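Local atomic coordinates of insecticidal crystal protein Cry7Cal (PDB entry 5ZI1), a protein that is an insecticidal toxin active against the locust Locusta migratoria manilensis, probably acting after it binds receptors on its target. Residues K289-T297 with P472-N480. Sequence-based numbering, arbitrary orientation.
Sequences KPGLFQWLT and PAVKAFETN
L292 packs its isobutyl group into the bend of chain from V474 to T479, a contact that joins the second and third domains of the three-domain toxin core, the part of the longer Cry protein present here. The segment 289-297 leads into strand 294-306 of a middle-domain sheet, whereas 472-480 passes through a 3-10 turn at 473-475 into strand 478-479, at the margin of a sheet in the C-terminal domain. Leucine suits this seam because its fork spreads two methyls: CD1 lies over the F477-E478 peptide, 3.7 Å from E478 N, and CD2 meets A476 CB at 4.1 Å. T479 turns its methyl rather than its hydroxyl to the leucine, CG2 lying 3.9 Å from both CD1 and CD2 of L292, and A476 is small enough to let the branch come close; I486 and Y324 add further apolar cover.

The backbone carbonyl of V474 gives the contact its polar tie. F293 N donates to V474 O over 2.9 Å, nearly straight at the hydrogen (169°), although the donor stands above the carbonyl plane, 39° out of it. Valine's branched apolar side chain suits its place, packing on I486 as well as beside G291 O. With CG anti to the backbone N (chi1 -176°), the F293 ring leads away and its CE2 sits over a face of W295. K475 runs its aliphatic chain past F293 CB, while NZ forms a salt bridge with E248 and hydrogen bonds to R458 O and N461 OD1; its CE reaches the indole edge, 4.5 Å from W295 CZ2.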
loop_
_atom_site.group_PDB
_atom_site.type_symbol
_atom_site.label_atom_id
_atom_site.label_comp_id
_atom_site.label_asym_id
_atom_site.label_seq_id
_atom_site.Cartn_x
_atom_site.Cartn_y
_atom_site.Cartn_z
ATOM N N LYS A 289 16.076 0.202 -1.957
ATOM C CA LYS A 289 15.767 1.622 -1.821
ATOM C C LYS A 289 14.492 1.978 -2.587
ATOM O O LYS A 289 14.175 1.358 -3.605
ATOM C CB LYS A 289 16.931 2.476 -2.334
ATOM C CG LYS A 289 18.199 2.413 -1.446
ATOM C CD LYS A 289 17.917 2.788 0.017
ATOM C CE LYS A 289 19.118 2.505 0.940
ATOM N NZ LYS A 289 19.097 1.139 1.593
ATOM N N PRO A 290 13.743 2.973 -2.117
ATOM C CA PRO A 290 12.628 3.501 -2.917
ATOM C C PRO A 290 13.081 3.843 -4.328
ATOM O O PRO A 290 14.181 4.355 -4.538
ATOM C CB PRO A 290 12.212 4.767 -2.158
ATOM C CG PRO A 290 12.784 4.612 -0.791
ATOM C CD PRO A 290 14.042 3.828 -0.957
ATOM N N GLY A 291 12.228 3.559 -5.306
ATOM C CA GLY A 291 12.470 4.035 -6.651
ATOM C C GLY A 291 11.172 4.227 -7.406
ATOM O O GLY A 291 10.076 4.064 -6.863
ATOM N N LEU A 292 11.308 4.585 -8.680
ATOM C CA LEU A 292 10.191 4.502 -9.608
ATOM C C LEU A 292 9.583 3.107 -9.565
ATOM O O LEU A 292 10.262 2.121 -9.268
ATOM C CB LEU A 292 10.678 4.840 -11.014
ATOM C CG LEU A 292 11.378 6.210 -11.031
ATOM C CD1 LEU A 292 12.019 6.480 -12.377
ATOM C CD2 LEU A 292 10.382 7.312 -10.669
ATOM N N PHE A 293 8.286 3.012 -9.824
ATOM C CA PHE A 293 7.645 1.717 -9.673
ATOM C C PHE A 293 8.210 0.741 -10.715
ATOM O O PHE A 293 8.502 1.129 -11.850
ATOM C CB PHE A 293 6.126 1.879 -9.803
ATOM C CG PHE A 293 5.370 0.608 -9.567
ATOM C CD1 PHE A 293 4.912 0.289 -8.300
ATOM C CD2 PHE A 293 5.162 -0.305 -10.616
ATOM C CE1 PHE A 293 4.220 -0.920 -8.065
ATOM C CE2 PHE A 293 4.481 -1.514 -10.394
ATOM C CZ PHE A 293 3.999 -1.815 -9.126
ATOM N N GLN A 294 8.390 -0.529 -10.331
ATOM C CA GLN A 294 9.113 -1.489 -11.163
ATOM C C GLN A 294 8.331 -2.782 -11.335
ATOM O O GLN A 294 7.804 -3.341 -10.368
ATOM C CB GLN A 294 10.489 -1.833 -10.580
ATOM C CG GLN A 294 11.464 -0.692 -10.500
ATOM C CD GLN A 294 12.809 -1.123 -9.921
ATOM O OE1 GLN A 294 13.710 -1.505 -10.651
ATOM N NE2 GLN A 294 12.946 -1.055 -8.605
ATOM N N TRP A 295 8.283 -3.270 -12.571
ATOM C CA TRP A 295 7.559 -4.483 -12.923
ATOM C C TRP A 295 8.566 -5.609 -13.094
ATOM O O TRP A 295 9.559 -5.444 -13.810
ATOM C CB TRP A 295 6.749 -4.290 -14.203
ATOM C CG TRP A 295 5.846 -3.113 -14.099
ATOM C CD1 TRP A 295 6.174 -1.802 -14.309
ATOM C CD2 TRP A 295 4.473 -3.127 -13.701
ATOM N NE1 TRP A 295 5.079 -1.006 -14.091
ATOM C CE2 TRP A 295 4.024 -1.794 -13.712
ATOM C CE3 TRP A 295 3.582 -4.140 -13.337
ATOM C CZ2 TRP A 295 2.717 -1.445 -13.379
ATOM C CZ3 TRP A 295 2.291 -3.803 -13.022
ATOM C CH2 TRP A 295 1.865 -2.459 -13.038
ATOM N N LEU A 296 8.330 -6.729 -12.416
ATOM C CA LEU A 296 9.277 -7.838 -12.470
ATOM C C LEU A 296 9.144 -8.542 -13.811
ATOM O O LEU A 296 8.061 -9.015 -14.161
ATOM C CB LEU A 296 9.018 -8.803 -11.323
ATOM C CG LEU A 296 10.029 -9.925 -11.144
ATOM C CD1 LEU A 296 11.417 -9.350 -11.066
ATOM C CD2 LEU A 296 9.704 -10.722 -9.885
ATOM N N THR A 297 10.230 -8.610 -14.575
ATOM C CA THR A 297 10.152 -9.300 -15.857
ATOM C C THR A 297 10.958 -10.595 -15.928
ATOM O O THR A 297 10.715 -11.395 -16.835
ATOM C CB THR A 297 10.597 -8.366 -16.992
ATOM O OG1 THR A 297 11.996 -8.086 -16.854
ATOM C CG2 THR A 297 9.836 -7.031 -16.914
ATOM N N PRO A 472 0.602 8.229 -9.459
ATOM C CA PRO A 472 1.719 8.622 -8.606
ATOM C C PRO A 472 2.898 9.047 -9.445
ATOM O O PRO A 472 3.128 8.535 -10.540
ATOM C CB PRO A 472 2.030 7.346 -7.818
ATOM C CG PRO A 472 0.711 6.661 -7.749
ATOM C CD PRO A 472 0.057 6.921 -9.086
ATOM N N ALA A 473 3.643 10.012 -8.923
ATOM C CA ALA A 473 4.855 10.440 -9.603
ATOM C C ALA A 473 5.795 9.266 -9.847
ATOM O O ALA A 473 6.517 9.247 -10.850
ATOM C CB ALA A 473 5.544 11.541 -8.786
ATOM N N VAL A 474 5.802 8.276 -8.953
ATOM C CA VAL A 474 6.706 7.152 -9.152
ATOM C C VAL A 474 6.294 6.267 -10.321
ATOM O O VAL A 474 7.092 5.432 -10.743
ATOM C CB VAL A 474 6.867 6.321 -7.860
ATOM C CG1 VAL A 474 7.534 7.159 -6.794
ATOM C CG2 VAL A 474 5.537 5.808 -7.368
ATOM N N LYS A 475 5.093 6.455 -10.892
ATOM C CA LYS A 475 4.740 5.776 -12.140
ATOM C C LYS A 475 5.523 6.303 -13.343
ATOM O O LYS A 475 5.394 5.736 -14.435
ATOM C CB LYS A 475 3.239 5.884 -12.423
ATOM C CG LYS A 475 2.327 5.178 -11.403
ATOM C CD LYS A 475 2.586 3.665 -11.363
ATOM C CE LYS A 475 2.216 2.965 -12.681
ATOM N NZ LYS A 475 0.731 2.831 -12.906
ATOM N N ALA A 476 6.331 7.350 -13.170
ATOM C CA ALA A 476 7.299 7.776 -14.173
ATOM C C ALA A 476 8.230 6.623 -14.560
ATOM O O ALA A 476 8.242 5.557 -13.935
ATOM C CB ALA A 476 8.139 8.938 -13.648
ATOM N N PHE A 477 9.038 6.859 -15.609
ATOM C CA PHE A 477 10.079 5.916 -16.007
ATOM C C PHE A 477 11.472 6.522 -16.022
ATOM O O PHE A 477 12.445 5.786 -16.233
ATOM C CB PHE A 477 9.779 5.309 -17.389
ATOM C CG PHE A 477 9.988 6.257 -18.538
ATOM C CD1 PHE A 477 11.230 6.372 -19.147
ATOM C CD2 PHE A 477 8.935 7.023 -19.014
ATOM C CE1 PHE A 477 11.421 7.244 -20.195
ATOM C CE2 PHE A 477 9.120 7.895 -20.062
ATOM C CZ PHE A 477 10.365 8.008 -20.653
ATOM N N GLU A 478 11.600 7.826 -15.798
ATOM C CA GLU A 478 12.905 8.464 -15.726
ATOM C C GLU A 478 12.793 9.749 -14.910
ATOM O O GLU A 478 11.760 10.426 -14.929
ATOM C CB GLU A 478 13.450 8.759 -17.122
ATOM C CG GLU A 478 14.853 9.356 -17.148
ATOM C CD GLU A 478 15.401 9.461 -18.569
ATOM O OE1 GLU A 478 15.231 8.494 -19.348
ATOM O OE2 GLU A 478 15.991 10.513 -18.911
ATOM N N THR A 479 13.862 10.052 -14.178
ATOM C CA THR A 479 14.004 11.288 -13.426
ATOM C C THR A 479 15.344 11.912 -13.785
ATOM O O THR A 479 16.221 11.256 -14.358
ATOM C CB THR A 479 13.947 11.073 -11.902
ATOM O OG1 THR A 479 15.135 10.397 -11.477
ATOM C CG2 THR A 479 12.734 10.251 -11.495
ATOM N N ASN A 480 15.496 13.188 -13.434
ATOM C CA ASN A 480 16.740 13.888 -13.713
ATOM C C ASN A 480 17.894 13.244 -12.952
ATOM O O ASN A 480 17.704 12.603 -11.914
ATOM C CB ASN A 480 16.617 15.363 -13.333
ATOM C CG ASN A 480 17.475 16.253 -14.198
ATOM O OD1 ASN A 480 18.476 15.805 -14.752
ATOM N ND2 ASN A 480 17.086 17.521 -14.328
#